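Local coordinates for adenosine deaminase (Burkholderia ambifaria, PDB 4GXW), which probably deaminates a purine base or nucleoside by hydrolysis, as a zinc-dependent member of the adenosine and AMP deaminase family, at residues 284-289 against 294-299; 79-84 against 160-165; 205-208 against 212-215; 139-144 against 150-155. All coordinates share one frame; numbering follows the deposited sequence.

Interaction 1: 284-289 against 294-299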
loop_
_atom_site.group_PDB
_atom_site.type_symbol
_atom_site.label_atom_id
_atom_site.label_comp_id
_atom_site.label_asym_id
_atom_site.label_seq_id
_atom_site.Cartn_x
_atom_site.Cartn_y
_atom_site.Cartn_z
ATOM N N HIS A 284 -6.609 -4.580 -17.174
ATOM C CA HIS A 284 -5.684 -4.132 -16.146
ATOM C C HIS A 284 -4.365 -4.895 -16.272
ATOM O O HIS A 284 -4.357 -6.119 -16.228
ATOM C CB HIS A 284 -6.289 -4.398 -14.776
ATOM C CG HIS A 284 -5.717 -3.556 -13.685
ATOM N ND1 HIS A 284 -4.364 -3.472 -13.432
ATOM C CD2 HIS A 284 -6.322 -2.771 -12.763
ATOM C CE1 HIS A 284 -4.162 -2.668 -12.404
ATOM N NE2 HIS A 284 -5.333 -2.228 -11.982
ATOM N N PRO A 285 -3.243 -4.176 -16.422
ATOM C CA PRO A 285 -1.960 -4.873 -16.582
ATOM C C PRO A 285 -1.610 -5.805 -15.428
ATOM O O PRO A 285 -0.888 -6.784 -15.638
ATOM C CB PRO A 285 -0.942 -3.735 -16.660
ATOM C CG PRO A 285 -1.712 -2.581 -17.185
ATOM C CD PRO A 285 -3.111 -2.720 -16.620
ATOM N N MET A 286 -2.096 -5.510 -14.223
ATOM C CA MET A 286 -1.871 -6.378 -13.070
ATOM C C MET A 286 -2.256 -7.826 -13.374
ATOM O O MET A 286 -1.584 -8.761 -12.934
ATOM C CB MET A 286 -2.652 -5.866 -11.851
ATOM C CG MET A 286 -2.541 -6.727 -10.597
ATOM S SD MET A 286 -3.653 -6.184 -9.275
ATOM C CE MET A 286 -5.242 -6.581 -9.989
ATOM N N ARG A 287 -3.323 -8.006 -14.146
ATOM C CA ARG A 287 -3.829 -9.340 -14.458
ATOM C C ARG A 287 -2.777 -10.208 -15.164
ATOM O O ARG A 287 -2.763 -11.434 -14.996
ATOM C CB ARG A 287 -5.096 -9.227 -15.318
ATOM C CG ARG A 287 -5.862 -10.520 -15.527
ATOM C CD ARG A 287 -6.949 -10.344 -16.587
ATOM N NE ARG A 287 -7.824 -11.509 -16.644
ATOM C CZ ARG A 287 -8.985 -11.584 -16.005
ATOM N NH1 ARG A 287 -9.728 -12.680 -16.092
ATOM N NH2 ARG A 287 -9.404 -10.550 -15.285
ATOM N N LYS A 288 -1.903 -9.563 -15.931
ATOM C CA LYS A 288 -0.914 -10.261 -16.753
ATOM C C LYS A 288 0.426 -10.452 -16.051
ATOM O O LYS A 288 1.277 -11.182 -16.543
ATOM C CB LYS A 288 -0.641 -9.479 -18.044
ATOM C CG LYS A 288 -1.847 -9.116 -18.889
ATOM C CD LYS A 288 -1.435 -8.098 -19.954
ATOM C CE LYS A 288 -2.536 -7.827 -20.971
ATOM N NZ LYS A 288 -3.553 -6.861 -20.462
ATOM N N MET A 289 0.640 -9.773 -14.930
ATOM C CA MET A 289 1.981 -9.762 -14.340
ATOM C C MET A 289 2.519 -11.141 -13.883
ATOM O O MET A 289 3.660 -11.493 -14.200
ATOM C CB MET A 289 2.109 -8.677 -13.255
ATOM C CG MET A 289 2.078 -7.254 -13.830
ATOM S SD MET A 289 1.870 -5.959 -12.601
ATOM C CE MET A 289 3.538 -5.755 -11.982
ATOM N N LEU A 294 6.430 -12.436 -12.896
ATOM C CA LEU A 294 6.649 -11.457 -11.837
ATOM C C LEU A 294 5.946 -11.853 -10.551
ATOM O O LEU A 294 4.843 -12.404 -10.582
ATOM C CB LEU A 294 6.162 -10.076 -12.277
ATOM C CG LEU A 294 6.750 -9.568 -13.592
ATOM C CD1 LEU A 294 6.108 -8.244 -13.972
ATOM C CD2 LEU A 294 8.261 -9.411 -13.485
ATOM N N LYS A 295 6.595 -11.572 -9.424
ATOM C CA LYS A 295 6.010 -11.759 -8.099
ATOM C C LYS A 295 5.212 -10.531 -7.716
ATOM O O LYS A 295 5.792 -9.460 -7.527
ATOM C CB LYS A 295 7.116 -11.966 -7.056
ATOM C CG LYS A 295 7.883 -13.266 -7.185
ATOM C CD LYS A 295 8.810 -13.466 -5.984
ATOM C CE LYS A 295 9.471 -14.839 -5.996
ATOM N NZ LYS A 295 10.211 -15.097 -4.724
ATOM N N ILE A 296 3.897 -10.672 -7.606
ATOM C CA ILE A 296 3.057 -9.571 -7.166
ATOM C C ILE A 296 2.457 -9.847 -5.792
ATOM O O ILE A 296 2.407 -10.995 -5.338
ATOM C CB ILE A 296 1.943 -9.206 -8.186
ATOM C CG1 ILE A 296 0.838 -10.272 -8.210
ATOM C CG2 ILE A 296 2.543 -8.973 -9.574
ATOM C CD1 ILE A 296 -0.332 -9.922 -9.140
ATOM N N HIS A 297 1.977 -8.785 -5.158
ATOM C CA HIS A 297 1.390 -8.864 -3.831
ATOM C C HIS A 297 0.340 -7.772 -3.725
ATOM O O HIS A 297 0.660 -6.603 -3.908
ATOM C CB HIS A 297 2.468 -8.670 -2.764
ATOM C CG HIS A 297 1.923 -8.638 -1.374
ATOM N ND1 HIS A 297 1.748 -7.464 -0.675
ATOM C CD2 HIS A 297 1.491 -9.635 -0.566
ATOM C CE1 HIS A 297 1.234 -7.742 0.513
ATOM N NE2 HIS A 297 1.064 -9.049 0.602
ATOM N N PRO A 298 -0.918 -8.145 -3.448
ATOM C CA PRO A 298 -2.013 -7.165 -3.452
ATOM C C PRO A 298 -2.131 -6.385 -2.141
ATOM O O PRO A 298 -1.841 -6.929 -1.069
ATOM C CB PRO A 298 -3.245 -8.037 -3.655
ATOM C CG PRO A 298 -2.880 -9.310 -2.953
ATOM C CD PRO A 298 -1.414 -9.514 -3.221
ATOM N N ASN A 299 -2.569 -5.127 -2.244
ATOM C CA ASN A 299 -2.604 -4.204 -1.125
ATOM C C ASN A 299 -3.751 -3.216 -1.304
ATOM O O ASN A 299 -4.317 -3.123 -2.394
ATOM C CB ASN A 299 -1.286 -3.434 -1.056
ATOM C CG ASN A 299 -0.130 -4.302 -0.645
ATOM O OD1 ASN A 299 0.120 -4.461 0.537
ATOM N ND2 ASN A 299 0.588 -4.868 -1.620
#

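Interaction 2: 79-84 against 160-165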
loop_
_atom_site.group_PDB
_atom_site.type_symbol
_atom_site.label_atom_id
_atom_site.label_comp_id
_atom_site.label_asym_id
_atom_site.label_seq_id
_atom_site.Cartn_x
_atom_site.Cartn_y
_atom_site.Cartn_z
ATOM N N VAL A 79 -6.987 14.759 -0.960
ATOM C CA VAL A 79 -7.423 14.512 0.408
ATOM C C VAL A 79 -6.204 14.454 1.323
ATOM O O VAL A 79 -6.223 15.018 2.422
ATOM C CB VAL A 79 -8.225 13.198 0.530
ATOM C CG1 VAL A 79 -8.667 12.974 1.974
ATOM C CG2 VAL A 79 -9.427 13.223 -0.408
ATOM N N LEU A 80 -5.149 13.784 0.857
ATOM C CA LEU A 80 -3.895 13.738 1.593
ATOM C C LEU A 80 -3.364 15.148 1.805
ATOM O O LEU A 80 -2.901 15.489 2.899
ATOM C CB LEU A 80 -2.854 12.887 0.864
ATOM C CG LEU A 80 -2.892 11.387 1.170
ATOM C CD1 LEU A 80 -4.184 10.733 0.690
ATOM C CD2 LEU A 80 -1.673 10.697 0.567
ATOM N N ARG A 81 -3.465 15.981 0.766
ATOM C CA ARG A 81 -3.000 17.363 0.838
ATOM C C ARG A 81 -3.793 18.165 1.872
ATOM O O ARG A 81 -3.223 18.962 2.618
ATOM C CB ARG A 81 -3.088 18.037 -0.535
ATOM C CG ARG A 81 -2.189 17.455 -1.622
ATOM C CD ARG A 81 -0.712 17.628 -1.296
ATOM N NE ARG A 81 0.137 17.220 -2.417
ATOM C CZ ARG A 81 1.447 17.003 -2.315
ATOM N NH1 ARG A 81 2.050 17.151 -1.142
ATOM N NH2 ARG A 81 2.146 16.621 -3.381
ATOM N N ALA A 82 -5.107 17.952 1.909
ATOM C CA ALA A 82 -5.962 18.626 2.888
ATOM C C ALA A 82 -5.631 18.205 4.325
ATOM O O ALA A 82 -5.662 19.027 5.242
ATOM C CB ALA A 82 -7.438 18.371 2.586
ATOM N N LEU A 83 -5.313 16.922 4.518
ATOM C CA LEU A 83 -4.897 16.432 5.833
ATOM C C LEU A 83 -3.647 17.175 6.318
ATOM O O LEU A 83 -3.619 17.683 7.445
ATOM C CB LEU A 83 -4.694 14.907 5.812
ATOM C CG LEU A 83 -5.981 14.091 5.977
ATOM C CD1 LEU A 83 -5.829 12.707 5.385
ATOM C CD2 LEU A 83 -6.319 14.003 7.443
ATOM N N ASP A 84 -2.629 17.270 5.461
ATOM C CA ASP A 84 -1.407 17.989 5.827
ATOM C C ASP A 84 -1.664 19.464 6.124
ATOM O O ASP A 84 -1.146 20.013 7.092
ATOM C CB ASP A 84 -0.361 17.930 4.699
ATOM C CG ASP A 84 0.425 16.627 4.659
ATOM O OD1 ASP A 84 0.401 15.841 5.617
ATOM O OD2 ASP A 84 1.103 16.401 3.630
ATOM N N ARG A 160 7.304 13.471 -4.530
ATOM C CA ARG A 160 8.036 13.722 -5.771
ATOM C C ARG A 160 7.620 15.008 -6.481
ATOM O O ARG A 160 8.259 15.414 -7.451
ATOM C CB ARG A 160 7.942 12.523 -6.718
ATOM C CG ARG A 160 6.606 12.398 -7.444
ATOM C CD ARG A 160 6.390 10.974 -7.976
ATOM N NE ARG A 160 7.480 10.553 -8.858
ATOM C CZ ARG A 160 7.877 9.292 -9.042
ATOM N NH1 ARG A 160 7.254 8.287 -8.434
ATOM N NH2 ARG A 160 8.911 9.044 -9.849
ATOM N N GLU A 161 6.559 15.654 -6.006
ATOM C CA GLU A 161 6.144 16.932 -6.575
ATOM C C GLU A 161 6.976 18.093 -6.051
ATOM O O GLU A 161 6.911 19.197 -6.592
ATOM C CB GLU A 161 4.652 17.169 -6.333
ATOM C CG GLU A 161 3.777 16.120 -7.021
ATOM C CD GLU A 161 2.302 16.301 -6.749
ATOM O OE1 GLU A 161 1.870 17.452 -6.502
ATOM O OE2 GLU A 161 1.569 15.291 -6.764
ATOM N N GLN A 162 7.766 17.842 -5.012
ATOM C CA GLN A 162 8.674 18.850 -4.480
ATOM C C GLN A 162 10.096 18.600 -4.968
ATOM O O GLN A 162 10.389 17.564 -5.572
ATOM C CB GLN A 162 8.603 18.902 -2.943
ATOM C CG GLN A 162 7.185 18.788 -2.329
ATOM C CD GLN A 162 6.102 19.613 -3.024
ATOM O OE1 GLN A 162 6.351 20.718 -3.518
ATOM N NE2 GLN A 162 4.875 19.082 -3.041
ATOM N N ASP A 163 10.968 19.576 -4.728
ATOM C CA ASP A 163 12.359 19.539 -5.186
ATOM C C ASP A 163 13.127 18.342 -4.610
ATOM O O ASP A 163 12.853 17.905 -3.486
ATOM C CB ASP A 163 13.043 20.842 -4.755
ATOM C CG ASP A 163 14.392 21.058 -5.414
ATOM O OD1 ASP A 163 15.405 20.546 -4.890
ATOM O OD2 ASP A 163 14.448 21.764 -6.448
ATOM N N PRO A 164 14.091 17.795 -5.374
ATOM C CA PRO A 164 14.910 16.693 -4.843
ATOM C C PRO A 164 15.664 17.030 -3.549
ATOM O O PRO A 164 16.003 16.097 -2.818
ATOM C CB PRO A 164 15.873 16.360 -5.998
ATOM C CG PRO A 164 15.680 17.440 -7.032
ATOM C CD PRO A 164 14.311 18.012 -6.814
ATOM N N ASP A 165 15.905 18.310 -3.262
ATOM C CA ASP A 165 16.479 18.695 -1.970
ATOM C C ASP A 165 15.624 18.265 -0.779
ATOM O O ASP A 165 16.150 17.962 0.295
ATOM C CB ASP A 165 16.687 20.208 -1.879
ATOM C CG ASP A 165 17.869 20.688 -2.673
ATOM O OD1 ASP A 165 18.702 19.851 -3.071
ATOM O OD2 ASP A 165 17.970 21.913 -2.880
HETATM O O HOH W 1 -0.772 16.769 -5.006
#

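Interaction 3: 205-208 against 212-215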
loop_
_atom_site.group_PDB
_atom_site.type_symbol
_atom_site.label_atom_id
_atom_site.label_comp_id
_atom_site.label_asym_id
_atom_site.label_seq_id
_atom_site.Cartn_x
_atom_site.Cartn_y
_atom_site.Cartn_z
ATOM N N ASP A 205 21.812 8.311 -0.737
ATOM C CA ASP A 205 22.018 8.594 0.675
ATOM C C ASP A 205 21.306 7.569 1.555
ATOM O O ASP A 205 21.858 7.147 2.572
ATOM C CB ASP A 205 21.523 10.005 1.027
ATOM C CG ASP A 205 22.409 11.104 0.480
ATOM O OD1 ASP A 205 23.459 10.820 -0.131
ATOM O OD2 ASP A 205 22.049 12.279 0.695
ATOM N N ALA A 206 20.091 7.166 1.187
ATOM C CA ALA A 206 19.346 6.209 2.007
ATOM C C ALA A 206 20.071 4.876 2.077
ATOM O O ALA A 206 20.227 4.303 3.160
ATOM C CB ALA A 206 17.938 6.024 1.466
ATOM N N ARG A 207 20.538 4.411 0.920
ATOM C CA ARG A 207 21.234 3.136 0.849
ATOM C C ARG A 207 22.564 3.221 1.597
ATOM O O ARG A 207 22.935 2.292 2.314
ATOM C CB ARG A 207 21.414 2.674 -0.596
ATOM C CG ARG A 207 20.076 2.360 -1.262
ATOM C CD ARG A 207 20.235 1.638 -2.588
ATOM N NE ARG A 207 20.435 0.198 -2.396
ATOM C CZ ARG A 207 21.459 -0.498 -2.880
ATOM N NH1 ARG A 207 22.410 0.091 -3.597
ATOM N NH2 ARG A 207 21.536 -1.804 -2.648
ATOM N N ALA A 208 23.266 4.347 1.471
ATOM C CA ALA A 208 24.534 4.517 2.190
ATOM C C ALA A 208 24.327 4.542 3.705
ATOM O O ALA A 208 25.236 4.229 4.476
ATOM C CB ALA A 208 25.250 5.790 1.736
ATOM N N ARG A 212 16.606 0.351 3.496
ATOM C CA ARG A 212 16.012 -0.239 2.300
ATOM C C ARG A 212 15.263 0.837 1.530
ATOM O O ARG A 212 14.993 1.924 2.066
ATOM C CB ARG A 212 15.072 -1.383 2.664
ATOM C CG ARG A 212 15.799 -2.627 3.160
ATOM C CD ARG A 212 14.770 -3.614 3.598
ATOM N NE ARG A 212 15.207 -4.990 3.793
ATOM C CZ ARG A 212 15.260 -5.585 4.978
ATOM N NH1 ARG A 212 14.943 -4.913 6.075
ATOM N NH2 ARG A 212 15.646 -6.851 5.070
ATOM N N THR A 213 14.964 0.570 0.262
ATOM C CA THR A 213 14.240 1.531 -0.546
ATOM C C THR A 213 13.204 0.852 -1.431
ATOM O O THR A 213 13.362 -0.294 -1.859
ATOM C CB THR A 213 15.180 2.416 -1.432
ATOM O OG1 THR A 213 15.684 1.662 -2.530
ATOM C CG2 THR A 213 16.344 3.030 -0.653
ATOM N N THR A 214 12.151 1.600 -1.709
ATOM C CA THR A 214 11.114 1.192 -2.644
ATOM C C THR A 214 10.718 2.428 -3.452
ATOM O O THR A 214 11.158 3.539 -3.143
ATOM C CB THR A 214 9.897 0.551 -1.927
ATOM O OG1 THR A 214 8.978 0.031 -2.901
ATOM C CG2 THR A 214 9.194 1.551 -1.020
ATOM N N ALA A 215 9.918 2.251 -4.495
ATOM C CA ALA A 215 9.497 3.386 -5.321
ATOM C C ALA A 215 8.222 3.095 -6.084
ATOM O O ALA A 215 8.088 2.020 -6.669
ATOM C CB ALA A 215 10.605 3.765 -6.317
HETATM O O HOH W 2 17.701 -0.207 -1.957
#

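Interaction 4: 139-144 against 150-155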
loop_
_atom_site.group_PDB
_atom_site.type_symbol
_atom_site.label_atom_id
_atom_site.label_comp_id
_atom_site.label_asym_id
_atom_site.label_seq_id
_atom_site.Cartn_x
_atom_site.Cartn_y
_atom_site.Cartn_z
ATOM N N THR A 139 5.127 5.718 18.494
ATOM C CA THR A 139 4.310 5.408 19.663
ATOM C C THR A 139 3.030 4.690 19.253
ATOM O O THR A 139 2.629 3.703 19.884
ATOM C CB THR A 139 3.953 6.672 20.448
ATOM O OG1 THR A 139 5.157 7.250 20.969
ATOM C CG2 THR A 139 3.021 6.351 21.607
ATOM N N GLY A 140 2.393 5.180 18.193
ATOM C CA GLY A 140 1.188 4.545 17.686
ATOM C C GLY A 140 1.476 3.113 17.263
ATOM O O GLY A 140 0.683 2.209 17.547
ATOM N N MET A 141 2.609 2.905 16.596
ATOM C CA MET A 141 3.040 1.560 16.203
ATOM C C MET A 141 3.260 0.653 17.406
ATOM O O MET A 141 2.779 -0.480 17.426
ATOM C CB MET A 141 4.319 1.634 15.365
ATOM C CG MET A 141 4.118 2.399 14.070
ATOM S SD MET A 141 5.655 2.812 13.237
ATOM C CE MET A 141 6.180 1.216 12.644
ATOM N N ARG A 142 3.963 1.150 18.415
ATOM C CA ARG A 142 4.262 0.333 19.587
ATOM C C ARG A 142 2.994 0.011 20.370
ATOM O O ARG A 142 2.815 -1.121 20.832
ATOM C CB ARG A 142 5.320 1.018 20.456
ATOM C CG ARG A 142 6.694 0.996 19.809
ATOM C CD ARG A 142 7.739 1.813 20.551
ATOM N NE ARG A 142 8.996 1.839 19.807
ATOM C CZ ARG A 142 10.019 2.638 20.087
ATOM N NH1 ARG A 142 9.951 3.481 21.114
ATOM N NH2 ARG A 142 11.107 2.592 19.332
ATOM N N ASP A 143 2.088 0.983 20.468
ATOM C CA ASP A 143 0.793 0.758 21.113
ATOM C C ASP A 143 -0.041 -0.292 20.374
ATOM O O ASP A 143 -0.699 -1.121 20.999
ATOM C CB ASP A 143 -0.026 2.053 21.223
ATOM C CG ASP A 143 0.547 3.041 22.220
ATOM O OD1 ASP A 143 1.426 2.664 23.022
ATOM O OD2 ASP A 143 0.092 4.205 22.208
ATOM N N ALA A 144 -0.009 -0.257 19.042
ATOM C CA ALA A 144 -0.776 -1.219 18.246
ATOM C C ALA A 144 -0.186 -2.624 18.348
ATOM O O ALA A 144 -0.930 -3.614 18.346
ATOM C CB ALA A 144 -0.854 -0.779 16.791
ATOM N N ILE A 150 0.004 -6.729 16.099
ATOM C CA ILE A 150 0.441 -6.500 14.728
ATOM C C ILE A 150 1.810 -5.828 14.707
ATOM O O ILE A 150 2.038 -4.859 15.440
ATOM C CB ILE A 150 -0.591 -5.649 13.938
ATOM C CG1 ILE A 150 -0.153 -5.442 12.489
ATOM C CG2 ILE A 150 -0.867 -4.295 14.626
ATOM C CD1 ILE A 150 -1.224 -4.763 11.631
ATOM N N GLY A 151 2.720 -6.357 13.895
ATOM C CA GLY A 151 4.028 -5.740 13.713
ATOM C C GLY A 151 3.975 -4.715 12.599
ATOM O O GLY A 151 3.100 -4.773 11.727
ATOM N N ALA A 152 4.902 -3.762 12.604
ATOM C CA ALA A 152 4.855 -2.707 11.594
ATOM C C ALA A 152 6.209 -2.073 11.332
ATOM O O ALA A 152 7.094 -2.090 12.197
ATOM C CB ALA A 152 3.839 -1.626 11.993
ATOM N N ARG A 153 6.368 -1.532 10.125
ATOM C CA ARG A 153 7.480 -0.637 9.812
ATOM C C ARG A 153 6.946 0.642 9.190
ATOM O O ARG A 153 5.941 0.626 8.470
ATOM C CB ARG A 153 8.466 -1.283 8.838
ATOM C CG ARG A 153 9.072 -2.596 9.308
ATOM C CD ARG A 153 9.993 -2.394 10.501
ATOM N NE ARG A 153 10.629 -3.646 10.912
ATOM C CZ ARG A 153 10.061 -4.556 11.701
ATOM N NH1 ARG A 153 8.839 -4.365 12.185
ATOM N NH2 ARG A 153 10.723 -5.663 12.013
ATOM N N LEU A 154 7.643 1.739 9.459
ATOM C CA LEU A 154 7.342 3.043 8.884
ATOM C C LEU A 154 8.294 3.319 7.726
ATOM O O LEU A 154 9.504 3.103 7.842
ATOM C CB LEU A 154 7.511 4.124 9.948
ATOM C CG LEU A 154 7.299 5.578 9.522
ATOM C CD1 LEU A 154 5.882 5.758 8.984
ATOM C CD2 LEU A 154 7.557 6.499 10.708
ATOM N N ILE A 155 7.740 3.802 6.618
ATOM C CA ILE A 155 8.509 4.104 5.416
ATOM C C ILE A 155 8.286 5.572 5.055
ATOM O O ILE A 155 7.349 5.914 4.326
ATOM C CB ILE A 155 8.120 3.178 4.238
ATOM C CG1 ILE A 155 8.264 1.703 4.636
ATOM C CG2 ILE A 155 8.964 3.489 3.001
ATOM C CD1 ILE A 155 7.761 0.722 3.570
HETATM O O HOH W 3 3.006 -2.238 15.242
#

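Interaction 1: 284-289 against 294-299
Met289 O accepts from Leu294 N across the contact at 3.2 Å, the N-H...O angle being 152°. The donor is tilted 32° from the carbonyl plane, so the bond that ties the end of the turn at 285-289 to the start of strand 295-298 is neither quite straight nor in plane. Around this tie the contact is apolar and buried, which suits two methionines facing leucine and isoleucine. Met289 does most of the work. Its CB rests 3.7 Å from CG2 of Ile296, and its methyl end, folded back by the bend at chi3, reaches the same methyl: Met289 CE to Ile296 CG2 is 4.1 Å. Leu294 CD1 also touches Met289 CB, 4.1 Å away, so the unbranched methionine runs past both partners at a slant. Ile296 then uses its other branch on Met286, with Ile296 CD1 4.1 Å from Met286 CG and, in the conformer given, the two side chains nearly perpendicular. CG1 of Ile296 stands between backbone N and carbonyl carbon (chi1 73°), which sends one branch to each methionine. On the loop side, Met286 N donates to ND1 of His284 at 3.2 Å, giving the turn's first residues a side-chain bond. Strand 295-298 pairs with strand 261-264, whose Val264 and Phe262 touch Met286 and Met289 respectively, while Met317 of helix 310-319 and Phe331 of helix 325-338 also pack against Ile296.

Interaction 2: 79-84 against 160-165
Helix 77-87 and the loop leading into helix 164-176 keep their backbones well apart, the nearest CA pair being Arg81 and Glu161 at 11.8 Å, so long polar side chains must span the gap. Arg81 reaches across, its chain bent at chi2 (-64°), and NH2 forms a salt bridge with Glu161 OE1 at 3.2 Å. The guanidinium and carboxylate planes stand 71° apart, which excludes a flat, two-pronged pairing. A water completes the link: it accepts from Arg81 NE at 2.8 Å and donates to Glu161 OE1 at 3.1 Å, so OE1 faces the charge of NH2 and also accepts from the water. The extended glutamate has a further partner, since OE2 accepts from Arg190 N. Gln162 approaches from the opposite direction, with NE2 3.7 Å from Arg81 NH2; both residues turn to Asp159, whose OD2 pairs with Arg81 NH1 and accepts from Gln162 NE2. A long arginine suits this place because it can serve two carboxylates, and its charge also lies against the ring of Tyr189 as a cation-pi contact. The contact thus joins helix 77-87, which packs on helices 44-54 and 62-67, to the end of strand 151-159 and the loop after strand 184-188.

Interaction 3: 205-208 against 212-215
Thr213, near the start of strand 212-217, meets Ala206 and Arg207 near the end of helix 200-208, within a beta-alpha-beta unit formed by strand 184-188, this helix and strand 212-217. Such right-handed units build the TIM-barrel fold of this family, with helices outside and parallel strands inside. Along the strand, Arg212 comes first; its CB points away from the helix, its side chain touches Asp237 and Trp340, and its backbone pairs with strand 184-188. Thr213 follows, turned toward the helix, and makes both side-chain contacts. With chi1 at 74°, OG1 stands between the backbone N and the carbonyl carbon and CG2 lies anti to the carbonyl carbon, from where the methyl fits between the two helix residues. It comes within 4.0 Å of Ala206 CB, where the small alanine lets helix and strand lie close, and Ile185 of the neighbouring strand touches both residues. The same CG2 is 3.8 Å from Arg207 CG, so the aliphatic base of the arginine covers the methyl, the two side chains crossing at about a right angle. Thr214 next turns its hydroxyl to Asp240, and Ala215 continues the strand with its methyl near Ile187 and Tyr203. A threonine suits position 213 because it offers a methyl to the helix and a hydroxyl to a bound water: Thr213 OG1 donates to it at 2.8 Å, and that water also accepts a weak bond from Arg207 NE, likewise 2.8 Å long.

Interaction 4: 139-144 against 150-155
Met141 is the bump of this contact: its side chain leaves helix 130-148 and drives its methyl end onto strand 151-159, into the hollow between Ala152 and Leu154. The last bend, chi3 71°, turns CE down onto the strand. CE comes 3.7 Å from Ala152 CB, and it also rests against the strand backbone, 3.5 Å from Ala152 O and close to Leu154 N. The sulfur sits beside the next knob, with Met141 SD 4.0 Å from Leu154 CB and the two side chains nearly perpendicular. Alanine at 152 suits this site because its single methyl points toward the helix yet leaves a hollow for the methionine tip. One turn farther along the helix the roles change. Ala144 is now the shallow surface, and Ile150 supplies the bump: its CG2 reaches to 4.1 Å from Ala144 CB and 3.8 Å from Ala144 O. The helix and strand segments run almost antiparallel, at 169°, with their axes 8.3 Å apart, as a barrel helix does when its chain turns back into the next strand. Leu102 of helix 91-106 touches both alanines. Between the two patches a water donates to Met141 O and to Ile150 O, each at 2.8 Å. The contact is thus chiefly a matter of apolar fit, while two carbonyl acceptors, which cannot bond each other, are joined by a water that donates to both.

All four contacts belong to one TIM-barrel domain around a zinc ion held by His35, His37, His216 and Asp301. Interactions 3 and 4 are matching helix-on-strand packings that reach the same parallel sheet; their nearest atoms are about 4 Å apart without touching. Interaction 2 joins helix 77-87 to residues just after strand 151-159, the strand of interaction 4, with the side chain of Glu161 about 12 Å from the zinc. Interaction 1 lies across the chain's centre from interaction 4, their centres 27 Å apart, and its Met286 side chain is about 13 Å from the metal. Strands 151-159, 212-217 and 295-298 thus carry contacts at different points round the barrel; strand 212-217 carries His216, and Asp301 follows closely after strand 295-298.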